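Local atomic coordinates of ribokinase RBSK (Mycobacterium tuberculosis, PDB entry 3GO6), a protein that probably catalyses the ATP- and magnesium-dependent phosphorylation of D-ribose at O-5, giving D-ribose 5-phosphate. Residues A60-A65 with M173-P178; V214-V219 with D248-V253; N257-P262 with A266-A271. One frame throughout, in Å; residues are numbered along the deposited sequence.

Contact 1: residues A60-A65 with M173-P178. With RIB (alpha-D-ribofuranose), chain C.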
ATOM      1  N   ALA A  60       6.588   6.116 -16.776  1.00 11.79           N
ATOM      2  CA  ALA A  60       5.480   5.523 -17.525  1.00 11.78           C
ATOM      3  C   ALA A  60       4.361   6.557 -17.714  1.00 11.65           C
ATOM      4  O   ALA A  60       3.840   6.708 -18.819  1.00 12.28           O
ATOM      5  CB  ALA A  60       4.956   4.303 -16.775  1.00 11.23           C
ATOM      6  N   ASN A  61       3.987   7.249 -16.640  1.00 11.41           N
ATOM      7  CA  ASN A  61       2.905   8.247 -16.694  1.00 11.60           C
ATOM      8  C   ASN A  61       3.234   9.372 -17.668  1.00 11.74           C
ATOM      9  O   ASN A  61       2.359   9.839 -18.414  1.00 11.43           O
ATOM     10  CB  ASN A  61       2.655   8.892 -15.318  1.00 11.93           C
ATOM     11  CG  ASN A  61       2.124   7.928 -14.289  1.00 13.51           C
ATOM     12  OD1 ASN A  61       1.674   6.834 -14.619  1.00 14.97           O
ATOM     13  ND2 ASN A  61       2.156   8.345 -13.020  1.00 12.16           N
ATOM     14  N   GLN A  62       4.490   9.829 -17.643  1.00 11.71           N
ATOM     15  CA  GLN A  62       4.908  10.916 -18.537  1.00 11.68           C
ATOM     16  C   GLN A  62       4.941  10.464 -19.999  1.00 11.64           C
ATOM     17  O   GLN A  62       4.548  11.219 -20.891  1.00 11.52           O
ATOM     18  CB  GLN A  62       6.241  11.518 -18.089  1.00 11.71           C
ATOM     19  CG  GLN A  62       6.054  12.256 -16.758  1.00 11.76           C
ATOM     20  CD  GLN A  62       7.312  12.788 -16.150  1.00 11.35           C
ATOM     21  OE1 GLN A  62       8.341  12.870 -16.794  1.00 12.98           O
ATOM     22  NE2 GLN A  62       7.229  13.160 -14.867  1.00 11.71           N
ATOM     23  N   ALA A  63       5.366   9.224 -20.234  1.00 11.33           N
ATOM     24  CA  ALA A  63       5.362   8.647 -21.580  1.00 10.69           C
ATOM     25  C   ALA A  63       3.930   8.531 -22.116  1.00 10.99           C
ATOM     26  O   ALA A  63       3.662   8.890 -23.277  1.00 12.26           O
ATOM     27  CB  ALA A  63       6.074   7.262 -21.563  1.00 10.37           C
ATOM     28  N   VAL A  64       3.012   8.045 -21.287  1.00 10.93           N
ATOM     29  CA  VAL A  64       1.600   7.903 -21.658  1.00 12.45           C
ATOM     30  C   VAL A  64       0.953   9.263 -21.991  1.00 12.41           C
ATOM     31  O   VAL A  64       0.252   9.410 -23.002  1.00 11.78           O
ATOM     32  CB  VAL A  64       0.795   7.155 -20.577  1.00 11.73           C
ATOM     33  CG1 VAL A  64      -0.701   7.282 -20.831  1.00 15.90           C
ATOM     34  CG2 VAL A  64       1.206   5.646 -20.534  1.00 13.34           C
ATOM     35  N   ALA A  65       1.223  10.261 -21.161  1.00 12.48           N
ATOM     36  CA  ALA A  65       0.713  11.616 -21.416  1.00 13.20           C
ATOM     37  C   ALA A  65       1.269  12.218 -22.712  1.00 13.69           C
ATOM     38  O   ALA A  65       0.520  12.826 -23.502  1.00 14.55           O
ATOM     39  CB  ALA A  65       0.999  12.536 -20.218  1.00 12.02           C
ATOM     40  N   MET A 173      15.205  17.507 -20.961  1.00 17.72           N
ATOM     41  CA  MET A 173      14.123  17.945 -20.086  1.00 16.75           C
ATOM     42  C   MET A 173      14.062  17.039 -18.859  1.00 16.47           C
ATOM     43  O   MET A 173      13.900  15.811 -18.986  1.00 16.86           O
ATOM     44  CB  MET A 173      12.803  17.934 -20.876  1.00 16.48           C
ATOM     45  CG  MET A 173      11.569  18.479 -20.108  1.00 16.82           C
ATOM     46  SD  MET A 173      10.047  18.480 -21.096  1.00 17.91           S
ATOM     47  CE  MET A 173      10.362  19.850 -22.211  1.00 15.32           C
ATOM     48  N   VAL A 174      14.216  17.629 -17.677  1.00 15.24           N
ATOM     49  CA  VAL A 174      14.295  16.878 -16.437  1.00 15.45           C
ATOM     50  C   VAL A 174      13.153  17.273 -15.524  1.00 15.85           C
ATOM     51  O   VAL A 174      12.947  18.458 -15.231  1.00 15.59           O
ATOM     52  CB  VAL A 174      15.664  17.096 -15.707  1.00 16.01           C
ATOM     53  CG1 VAL A 174      15.734  16.312 -14.378  1.00 15.98           C
ATOM     54  CG2 VAL A 174      16.821  16.710 -16.627  1.00 15.72           C
ATOM     55  N   ASN A 175      12.379  16.277 -15.105  1.00 15.49           N
ATOM     56  CA  ASN A 175      11.449  16.484 -14.001  1.00 14.94           C
ATOM     57  C   ASN A 175      12.231  16.227 -12.735  1.00 15.15           C
ATOM     58  O   ASN A 175      12.560  15.073 -12.424  1.00 15.27           O
ATOM     59  CB  ASN A 175      10.239  15.549 -14.138  1.00 14.72           C
ATOM     60  CG  ASN A 175       9.256  15.698 -13.007  1.00 16.01           C
ATOM     61  OD1 ASN A 175       9.134  16.778 -12.386  1.00 17.64           O
ATOM     62  ND2 ASN A 175       8.552  14.625 -12.717  1.00 10.64           N
ATOM     63  N   ALA A 176      12.564  17.302 -12.012  1.00 15.02           N
ATOM     64  CA  ALA A 176      13.431  17.202 -10.827  1.00 15.46           C
ATOM     65  C   ALA A 176      12.678  16.665  -9.608  1.00 15.93           C
ATOM     66  O   ALA A 176      12.530  17.356  -8.602  1.00 15.24           O
ATOM     67  CB  ALA A 176      14.066  18.587 -10.507  1.00 15.18           C
ATOM     68  N   SER A 177      12.219  15.416  -9.703  1.00 15.83           N
ATOM     69  CA  SER A 177      11.402  14.802  -8.674  1.00 16.38           C
ATOM     70  C   SER A 177      11.760  13.307  -8.640  1.00 16.97           C
ATOM     71  O   SER A 177      11.867  12.689  -9.698  1.00 17.07           O
ATOM     72  CB  SER A 177       9.922  15.003  -9.028  1.00 15.85           C
ATOM     73  OG  SER A 177       9.046  14.480  -8.047  1.00 17.45           O
ATOM     74  N   PRO A 178      11.985  12.731  -7.441  1.00 18.01           N
ATOM     75  CA  PRO A 178      11.935  13.370  -6.124  1.00 18.75           C
ATOM     76  C   PRO A 178      13.165  14.229  -5.888  1.00 19.70           C
ATOM     77  O   PRO A 178      14.167  14.067  -6.590  1.00 18.79           O
ATOM     78  CB  PRO A 178      11.975  12.200  -5.148  1.00 19.01           C
ATOM     79  CG  PRO A 178      11.994  10.951  -5.976  1.00 19.73           C
ATOM     80  CD  PRO A 178      12.340  11.303  -7.352  1.00 18.35           C
TER
HETATM   81  O5  RIB C 305       3.546  11.250 -10.042  1.00 20.44           O
HETATM   82  C5  RIB C 305       2.813  10.099  -9.563  1.00 21.84           C
HETATM   83  C4  RIB C 305       3.685   8.843  -9.745  1.00 19.40           C
HETATM   84  O4  RIB C 305       4.774   8.911  -8.802  1.00 19.95           O
HETATM   85  C3  RIB C 305       2.962   7.551  -9.406  1.00 18.03           C
HETATM   86  O3  RIB C 305       2.432   6.844 -10.555  1.00 15.22           O
HETATM   87  C2  RIB C 305       3.988   6.743  -8.633  1.00 16.98           C
HETATM   88  O2  RIB C 305       4.294   5.504  -9.285  1.00 17.87           O
HETATM   89  C1  RIB C 305       5.224   7.612  -8.455  1.00 17.44           C
HETATM   90  O1  RIB C 305       6.273   7.250  -9.362  1.00 15.84           O
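The side-chain nitrogen NE2 of Gln-62 is shared between two neighbours: it bonds to Asp-248 OD1 and lies close against the amide of Asn-175. The atom of Asn-175 modelled as ND2 is 2.9 Å from Gln-62 NE2. That amide is probably modelled turned over; turned back, the pair may be a hydrogen bond. The two amides meet obliquely, their planes 51° apart. The 9.7 Å between Gln-62 CA and Asn-175 CA is bridged from both sides, by the extended Gln-62 chain (chi2 175°) and by Asn-175, which also points across. With OE1 bonded to Gln-150 NE2 and NE2 to Asp-248, both ends of the Gln-62 amide are held, which should fix its rotation. In this ribokinase-type alpha/beta domain, a single side-chain pair links helix 58-68 to the C-terminal end of strand 171-175, next to the sugar site. One residue earlier on the helix, Asn-61 ND2 donates to ribose O3 at 2.9 Å, with an N-H...O angle of 140°, and also bonds to Asp-248 OD2. Lys-58 N, at the start of the same helix, and Gly-57 N just before it also bond to the sugar. Beyond the strand, Ser-177 and Pro-178 pack on Thr-45 and Leu-47 of the second subunit.

Contact 2: residues V214-V219 with D248-V253. With RIB (alpha-D-ribofuranose), chain C.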
ATOM      1  N   VAL A 214      10.819  25.608 -15.288  1.00 17.62           N
ATOM      2  CA  VAL A 214       9.354  25.561 -15.306  1.00 16.88           C
ATOM      3  C   VAL A 214       8.899  25.096 -13.938  1.00 17.31           C
ATOM      4  O   VAL A 214       9.037  23.916 -13.578  1.00 17.26           O
ATOM      5  CB  VAL A 214       8.811  24.627 -16.425  1.00 16.92           C
ATOM      6  CG1 VAL A 214       7.276  24.586 -16.407  1.00 15.88           C
ATOM      7  CG2 VAL A 214       9.304  25.079 -17.807  1.00 15.62           C
ATOM      8  N   ILE A 215       8.377  26.020 -13.147  1.00 17.40           N
ATOM      9  CA  ILE A 215       8.032  25.703 -11.774  1.00 18.18           C
ATOM     10  C   ILE A 215       6.516  25.598 -11.679  1.00 18.68           C
ATOM     11  O   ILE A 215       5.809  26.585 -11.836  1.00 19.07           O
ATOM     12  CB  ILE A 215       8.589  26.737 -10.754  1.00 18.54           C
ATOM     13  CG1 ILE A 215      10.114  26.868 -10.855  1.00 20.11           C
ATOM     14  CG2 ILE A 215       8.229  26.346  -9.322  1.00 18.47           C
ATOM     15  CD1 ILE A 215      10.527  27.967 -11.824  1.00 24.23           C
ATOM     16  N   THR A 216       6.017  24.393 -11.430  1.00 18.74           N
ATOM     17  CA  THR A 216       4.579  24.171 -11.400  1.00 18.40           C
ATOM     18  C   THR A 216       4.014  24.675 -10.072  1.00 19.12           C
ATOM     19  O   THR A 216       4.668  24.582  -9.035  1.00 18.89           O
ATOM     20  CB  THR A 216       4.237  22.679 -11.591  1.00 18.77           C
ATOM     21  OG1 THR A 216       4.908  21.924 -10.579  1.00 18.12           O
ATOM     22  CG2 THR A 216       4.697  22.195 -12.993  1.00 16.85           C
ATOM     23  N   LEU A 217       2.800  25.206 -10.129  1.00 20.27           N
ATOM     24  CA  LEU A 217       2.179  25.908  -9.012  1.00 22.52           C
ATOM     25  C   LEU A 217       0.791  25.331  -8.714  1.00 23.95           C
ATOM     26  O   LEU A 217      -0.111  26.071  -8.331  1.00 24.09           O
ATOM     27  CB  LEU A 217       2.018  27.396  -9.373  1.00 22.38           C
ATOM     28  CG  LEU A 217       3.259  28.201  -9.753  1.00 23.38           C
ATOM     29  CD1 LEU A 217       2.830  29.571 -10.275  1.00 24.86           C
ATOM     30  CD2 LEU A 217       4.231  28.330  -8.566  1.00 23.20           C
ATOM     31  N   GLY A 218       0.609  24.029  -8.910  1.00 25.23           N
ATOM     32  CA  GLY A 218      -0.708  23.422  -8.695  1.00 27.36           C
ATOM     33  C   GLY A 218      -1.737  24.132  -9.557  1.00 28.87           C
ATOM     34  O   GLY A 218      -1.550  24.231 -10.766  1.00 29.87           O
ATOM     35  N   VAL A 219      -2.792  24.671  -8.938  1.00 30.07           N
ATOM     36  CA  VAL A 219      -3.914  25.311  -9.672  1.00 30.62           C
ATOM     37  C   VAL A 219      -3.611  26.647 -10.346  1.00 30.77           C
ATOM     38  O   VAL A 219      -4.335  27.068 -11.249  1.00 31.38           O
ATOM     39  CB  VAL A 219      -5.199  25.472  -8.776  1.00 31.03           C
ATOM     40  CG1 VAL A 219      -5.587  24.137  -8.133  1.00 30.45           C
ATOM     41  CG2 VAL A 219      -5.013  26.574  -7.710  1.00 32.42           C
ATOM     42  N   ASP A 248       2.757  14.611 -13.711  1.00 13.61           N
ATOM     43  CA  ASP A 248       3.311  13.763 -14.786  1.00 13.51           C
ATOM     44  C   ASP A 248       2.654  14.085 -16.104  1.00 13.05           C
ATOM     45  O   ASP A 248       3.304  14.073 -17.140  1.00 12.87           O
ATOM     46  CB  ASP A 248       3.098  12.278 -14.467  1.00 13.83           C
ATOM     47  CG  ASP A 248       3.921  11.824 -13.279  1.00 16.28           C
ATOM     48  OD1 ASP A 248       5.007  12.421 -13.050  1.00 16.40           O
ATOM     49  OD2 ASP A 248       3.470  10.900 -12.555  1.00 18.30           O
ATOM     50  N   VAL A 249       1.348  14.363 -16.065  1.00 12.89           N
ATOM     51  CA  VAL A 249       0.630  14.795 -17.271  1.00 12.70           C
ATOM     52  C   VAL A 249       1.206  16.116 -17.790  1.00 13.39           C
ATOM     53  O   VAL A 249       1.530  16.247 -18.973  1.00 13.88           O
ATOM     54  CB  VAL A 249      -0.911  14.898 -17.047  1.00 12.81           C
ATOM     55  CG1 VAL A 249      -1.587  15.465 -18.306  1.00 13.16           C
ATOM     56  CG2 VAL A 249      -1.511  13.502 -16.728  1.00 12.17           C
ATOM     57  N   PHE A 250       1.356  17.096 -16.901  1.00 13.51           N
ATOM     58  CA  PHE A 250       1.977  18.376 -17.286  1.00 13.25           C
ATOM     59  C   PHE A 250       3.328  18.130 -17.985  1.00 12.96           C
ATOM     60  O   PHE A 250       3.579  18.672 -19.065  1.00 13.17           O
ATOM     61  CB  PHE A 250       2.134  19.266 -16.041  1.00 13.06           C
ATOM     62  CG  PHE A 250       2.791  20.605 -16.315  1.00 14.05           C
ATOM     63  CD1 PHE A 250       2.008  21.764 -16.407  1.00 16.10           C
ATOM     64  CD2 PHE A 250       4.180  20.708 -16.455  1.00 14.01           C
ATOM     65  CE1 PHE A 250       2.601  23.017 -16.660  1.00 14.28           C
ATOM     66  CE2 PHE A 250       4.789  21.948 -16.715  1.00 16.64           C
ATOM     67  CZ  PHE A 250       3.988  23.111 -16.813  1.00 15.14           C
ATOM     68  N   ALA A 251       4.176  17.282 -17.396  1.00 14.02           N
ATOM     69  CA  ALA A 251       5.536  17.060 -17.913  1.00 13.56           C
ATOM     70  C   ALA A 251       5.523  16.376 -19.277  1.00 13.99           C
ATOM     71  O   ALA A 251       6.260  16.777 -20.196  1.00 13.34           O
ATOM     72  CB  ALA A 251       6.361  16.252 -16.916  1.00 14.22           C
ATOM     73  N   GLY A 252       4.682  15.347 -19.417  1.00 13.33           N
ATOM     74  CA  GLY A 252       4.605  14.601 -20.682  1.00 13.22           C
ATOM     75  C   GLY A 252       4.078  15.475 -21.798  1.00 13.49           C
ATOM     76  O   GLY A 252       4.580  15.431 -22.935  1.00 14.33           O
ATOM     77  N   VAL A 253       3.062  16.275 -21.489  1.00 13.44           N
ATOM     78  CA  VAL A 253       2.520  17.225 -22.483  1.00 14.03           C
ATOM     79  C   VAL A 253       3.525  18.328 -22.845  1.00 14.39           C
ATOM     80  O   VAL A 253       3.619  18.728 -24.020  1.00 14.78           O
ATOM     81  CB  VAL A 253       1.170  17.828 -22.024  1.00 14.48           C
ATOM     82  CG1 VAL A 253       0.697  18.942 -22.996  1.00 15.59           C
ATOM     83  CG2 VAL A 253       0.144  16.723 -21.930  1.00 13.06           C
TER
HETATM   84  O5  RIB C 305       3.546  11.250 -10.042  1.00 20.44           O
HETATM   85  C5  RIB C 305       2.813  10.099  -9.563  1.00 21.84           C
HETATM   86  C4  RIB C 305       3.685   8.843  -9.745  1.00 19.40           C
HETATM   87  O4  RIB C 305       4.774   8.911  -8.802  1.00 19.95           O
HETATM   88  C3  RIB C 305       2.962   7.551  -9.406  1.00 18.03           C
HETATM   89  O3  RIB C 305       2.432   6.844 -10.555  1.00 15.22           O
HETATM   90  C2  RIB C 305       3.988   6.743  -8.633  1.00 16.98           C
HETATM   91  O2  RIB C 305       4.294   5.504  -9.285  1.00 17.87           O
HETATM   92  C1  RIB C 305       5.224   7.612  -8.455  1.00 17.44           C
HETATM   93  O1  RIB C 305       6.273   7.250  -9.362  1.00 15.84           O
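Phe-250 presents one ring face to Thr-216 and its edge to Val-214, so two residues of a single strand meet the same ring in different ways. Thr-216 CG2 stands 3.8 Å from the centroid of the Phe-250 ring and 15° off the ring normal, which meets the geometry of a CH-pi contact. Val-214 CG1 instead lies near the ring plane, 3.6 Å from Phe-250 CZ. With Phe-250 CG trans to its own nitrogen (chi1 179°), the ring is carried off the helix toward the strand. Thr-216 turns its methyl to the ring, while OG1 makes a weak hydrogen bond to Ala-198 O on the adjacent strand. Two positions before Phe-250, Asp-248 accepts a hydrogen bond from the ribose: O5 to Asp-248 OD2 is 2.5 Å. This is consistent with its predicted role as proton acceptor at the hydroxyl to be phosphorylated. The contact thus joins the strand end that leads into the predicted ATP-binding loop to the helix bearing the probable base. Helix 265-282 packs beside both segments, through Leu-272 on Val-214 and Ala-275 on Phe-250; strand 195-199 flanks Thr-216 through Ile-197, and Ala-222 of strand 222-226 touches Phe-250.

Contact 3: residues N257-P262 with A266-A271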
ATOM      1  N   ASN A 257       5.210  18.985 -26.734  1.00 20.37           N
ATOM      2  CA  ASN A 257       4.997  20.301 -27.381  1.00 21.34           C
ATOM      3  C   ASN A 257       6.190  21.248 -27.420  1.00 21.94           C
ATOM      4  O   ASN A 257       6.112  22.318 -28.041  1.00 22.76           O
ATOM      5  CB  ASN A 257       3.806  21.008 -26.717  1.00 20.78           C
ATOM      6  CG  ASN A 257       2.493  20.346 -27.048  1.00 20.75           C
ATOM      7  OD1 ASN A 257       1.915  20.607 -28.098  1.00 23.30           O
ATOM      8  ND2 ASN A 257       2.026  19.458 -26.176  1.00 18.29           N
ATOM      9  N   TRP A 258       7.283  20.881 -26.758  1.00 22.29           N
ATOM     10  CA  TRP A 258       8.466  21.715 -26.706  1.00 23.75           C
ATOM     11  C   TRP A 258       9.213  21.736 -28.055  1.00 25.45           C
ATOM     12  O   TRP A 258       9.450  20.676 -28.639  1.00 25.49           O
ATOM     13  CB  TRP A 258       9.416  21.221 -25.625  1.00 22.98           C
ATOM     14  CG  TRP A 258      10.345  22.289 -25.112  1.00 21.93           C
ATOM     15  CD1 TRP A 258      11.644  22.500 -25.482  1.00 22.45           C
ATOM     16  CD2 TRP A 258      10.045  23.278 -24.112  1.00 21.42           C
ATOM     17  NE1 TRP A 258      12.171  23.567 -24.778  1.00 21.83           N
ATOM     18  CE2 TRP A 258      11.206  24.064 -23.938  1.00 21.26           C
ATOM     19  CE3 TRP A 258       8.899  23.585 -23.363  1.00 20.53           C
ATOM     20  CZ2 TRP A 258      11.269  25.110 -23.019  1.00 21.51           C
ATOM     21  CZ3 TRP A 258       8.957  24.629 -22.457  1.00 21.67           C
ATOM     22  CH2 TRP A 258      10.129  25.392 -22.302  1.00 22.45           C
ATOM     23  N   PRO A 259       9.603  22.937 -28.544  1.00 27.03           N
ATOM     24  CA  PRO A 259      10.298  23.016 -29.853  1.00 28.87           C
ATOM     25  C   PRO A 259      11.740  22.478 -29.807  1.00 30.46           C
ATOM     26  O   PRO A 259      12.313  22.380 -28.738  1.00 30.20           O
ATOM     27  CB  PRO A 259      10.347  24.524 -30.115  1.00 28.52           C
ATOM     28  CG  PRO A 259      10.399  25.125 -28.738  1.00 27.47           C
ATOM     29  CD  PRO A 259       9.437  24.272 -27.935  1.00 26.63           C
ATOM     30  N   ARG A 260      12.328  22.173 -30.965  1.00 33.70           N
ATOM     31  CA  ARG A 260      13.767  21.835 -31.065  1.00 36.68           C
ATOM     32  C   ARG A 260      14.654  23.040 -30.724  1.00 37.12           C
ATOM     33  O   ARG A 260      14.254  24.187 -30.960  1.00 37.17           O
ATOM     34  CB  ARG A 260      14.096  21.291 -32.457  1.00 36.83           C
ATOM     35  CG  ARG A 260      13.162  20.128 -32.900  1.00 39.59           C
ATOM     36  CD  ARG A 260      13.632  19.451 -34.193  1.00 40.72           C
ATOM     37  NE  ARG A 260      12.536  18.756 -34.880  1.00 47.89           N
ATOM     38  CZ  ARG A 260      12.699  17.799 -35.796  1.00 51.35           C
ATOM     39  NH1 ARG A 260      13.920  17.390 -36.147  1.00 52.55           N
ATOM     40  NH2 ARG A 260      11.632  17.236 -36.362  1.00 52.79           N
ATOM     41  N   ASN A 261      15.832  22.782 -30.141  1.00 37.87           N
ATOM     42  CA  ASN A 261      16.758  23.851 -29.727  1.00 38.91           C
ATOM     43  C   ASN A 261      17.179  24.720 -30.944  1.00 39.06           C
ATOM     44  O   ASN A 261      17.235  24.205 -32.064  1.00 39.35           O
ATOM     45  CB  ASN A 261      18.007  23.259 -29.057  1.00 39.28           C
ATOM     46  CG  ASN A 261      17.725  22.592 -27.693  1.00 40.24           C
ATOM     47  OD1 ASN A 261      16.890  23.051 -26.896  1.00 38.29           O
ATOM     48  ND2 ASN A 261      18.482  21.519 -27.405  1.00 41.19           N
ATOM     49  N   PRO A 262      17.432  26.039 -30.747  1.00 38.85           N
ATOM     50  CA  PRO A 262      17.361  26.833 -29.511  1.00 38.47           C
ATOM     51  C   PRO A 262      15.922  27.194 -29.168  1.00 37.96           C
ATOM     52  O   PRO A 262      15.636  27.536 -28.019  1.00 37.82           O
ATOM     53  CB  PRO A 262      18.146  28.116 -29.852  1.00 38.24           C
ATOM     54  CG  PRO A 262      18.687  27.926 -31.252  1.00 39.31           C
ATOM     55  CD  PRO A 262      17.822  26.882 -31.896  1.00 39.01           C
ATOM     56  N   ALA A 266       7.627  31.883 -28.551  1.00 29.24           N
ATOM     57  CA  ALA A 266       6.203  31.659 -28.821  1.00 28.52           C
ATOM     58  C   ALA A 266       5.862  30.177 -28.768  1.00 27.93           C
ATOM     59  O   ALA A 266       4.789  29.793 -28.303  1.00 27.27           O
ATOM     60  CB  ALA A 266       5.822  32.211 -30.169  1.00 28.62           C
ATOM     61  N   GLU A 267       6.772  29.360 -29.290  1.00 27.00           N
ATOM     62  CA  GLU A 267       6.624  27.912 -29.254  1.00 26.67           C
ATOM     63  C   GLU A 267       6.725  27.397 -27.820  1.00 25.25           C
ATOM     64  O   GLU A 267       5.980  26.503 -27.437  1.00 24.76           O
ATOM     65  CB  GLU A 267       7.695  27.248 -30.113  1.00 27.32           C
ATOM     66  CG  GLU A 267       7.529  27.437 -31.615  1.00 30.83           C
ATOM     67  CD  GLU A 267       8.814  27.092 -32.362  1.00 34.88           C
ATOM     68  OE1 GLU A 267       9.887  27.630 -31.999  1.00 38.11           O
ATOM     69  OE2 GLU A 267       8.758  26.262 -33.289  1.00 37.10           O
ATOM     70  N   ARG A 268       7.647  27.958 -27.040  1.00 23.94           N
ATOM     71  CA  ARG A 268       7.765  27.611 -25.623  1.00 23.10           C
ATOM     72  C   ARG A 268       6.516  28.007 -24.827  1.00 22.90           C
ATOM     73  O   ARG A 268       6.010  27.212 -24.016  1.00 21.82           O
ATOM     74  CB  ARG A 268       9.030  28.208 -25.004  1.00 22.91           C
ATOM     75  CG  ARG A 268      10.329  27.548 -25.529  1.00 24.19           C
ATOM     76  CD  ARG A 268      11.536  28.058 -24.757  1.00 25.84           C
ATOM     77  NE  ARG A 268      11.954  29.397 -25.188  1.00 26.26           N
ATOM     78  CZ  ARG A 268      12.845  29.624 -26.158  1.00 27.10           C
ATOM     79  NH1 ARG A 268      13.428  28.604 -26.786  1.00 27.63           N
ATOM     80  NH2 ARG A 268      13.165  30.869 -26.493  1.00 25.93           N
ATOM     81  N   LEU A 269       6.013  29.224 -25.058  1.00 21.68           N
ATOM     82  CA  LEU A 269       4.783  29.659 -24.397  1.00 21.81           C
ATOM     83  C   LEU A 269       3.585  28.760 -24.756  1.00 20.84           C
ATOM     84  O   LEU A 269       2.770  28.448 -23.899  1.00 20.67           O
ATOM     85  CB  LEU A 269       4.479  31.142 -24.692  1.00 21.83           C
ATOM     86  CG  LEU A 269       3.203  31.734 -24.078  1.00 22.04           C
ATOM     87  CD1 LEU A 269       3.266  31.720 -22.550  1.00 22.18           C
ATOM     88  CD2 LEU A 269       2.954  33.155 -24.614  1.00 22.91           C
ATOM     89  N   ARG A 270       3.483  28.353 -26.019  1.00 21.11           N
ATOM     90  CA  ARG A 270       2.400  27.463 -26.443  1.00 21.03           C
ATOM     91  C   ARG A 270       2.503  26.092 -25.730  1.00 20.56           C
ATOM     92  O   ARG A 270       1.497  25.537 -25.304  1.00 20.34           O
ATOM     93  CB  ARG A 270       2.424  27.281 -27.957  1.00 21.73           C
ATOM     94  CG  ARG A 270       1.334  26.375 -28.498  1.00 23.86           C
ATOM     95  CD  ARG A 270       1.672  25.874 -29.910  1.00 27.11           C
ATOM     96  NE  ARG A 270       0.776  24.784 -30.316  1.00 29.87           N
ATOM     97  CZ  ARG A 270       1.049  23.480 -30.181  1.00 31.20           C
ATOM     98  NH1 ARG A 270       2.199  23.074 -29.654  1.00 30.11           N
ATOM     99  NH2 ARG A 270       0.157  22.577 -30.562  1.00 31.37           N
ATOM    100  N   ALA A 271       3.723  25.573 -25.592  1.00 19.92           N
ATOM    101  CA  ALA A 271       3.942  24.306 -24.873  1.00 19.72           C
ATOM    102  C   ALA A 271       3.489  24.448 -23.423  1.00 19.23           C
ATOM    103  O   ALA A 271       2.802  23.574 -22.881  1.00 19.31           O
ATOM    104  CB  ALA A 271       5.429  23.909 -24.947  1.00 19.49           C
TER
HETATM  105  O   HOH W   1       4.846  24.505 -28.828  1.00 24.60           O
HETATM  106  O   HOH W   2       0.360  19.504 -30.731  1.00 44.73           O
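A helix-loop-helix connection between helices 246-257 and 265-282 folds back on itself here, with Asn-257 to Pro-259 lying against the first turns of the second helix. Arg-270 NH1 donates to Asn-257 OD1 at 2.9 Å, but the N-H...O angle is only 134° and OD1 lies well out of the guanidinium plane. Water 1 strengthens the link: it donates to Asn-257 O at 2.6 Å and to Glu-267 O at 2.7 Å, and accepts from Arg-270 NH1. A second water joins Arg-270 NH2 to Asn-257 OD1, and both waters lie at the edge of the guanidinium, in its plane. The other end of the Asn-257 amide is tied by ND2 to Val-253 O, one turn back on the first helix. Trp-258 and Pro-259 carry the apolar side of the contact. Arg-268 CG sits over the indole face, 4.0 Å from the centroid of the six-membered ring and 25° off its normal, while Ala-271 CB touches Trp-258 CE3 at 3.8 Å. It is therefore the aliphatic stem of Arg-268 that covers the indole in a CH-pi contact; its chain then bends at chi3 (-78°), and NE forms a salt bridge with Asp-228. Arg-268 NH1 adds a weak bond to Pro-262 O at 2.7 Å, just after a cis peptide. Pro-259 CG rests on Glu-267 CB at 3.7 Å, and Glu-267 OE1 bonds to Ser-264 OG within the loop. The indole also meets His-212 edge-to-face and packs on Val-171.

In the fold
Following the chain from the N terminus, contact 1 closes a long loop of 107 residues, bringing helix 58-68 to strand 171-175. Contact 2 opens later and closes 28 residues, including strands 222-226 and 229-233, before helix 246-257 comes against strand 212-216. Contact 3 follows and spans only three residues between its segments, in the connection between consecutive helices. The three loops are in series; none nests or crosses. Contacts 1 and 2 reach the same eight-stranded sheet and both touch the ribose; Gln-62 CD on Ala-251 CB at 3.7 Å packs helix 58-68 on helix 246-257. Contact 3 lies about 18 Å from contact 1, centre to centre, yet Met-173 CE packs on Trp-258 CG at 3.8 Å.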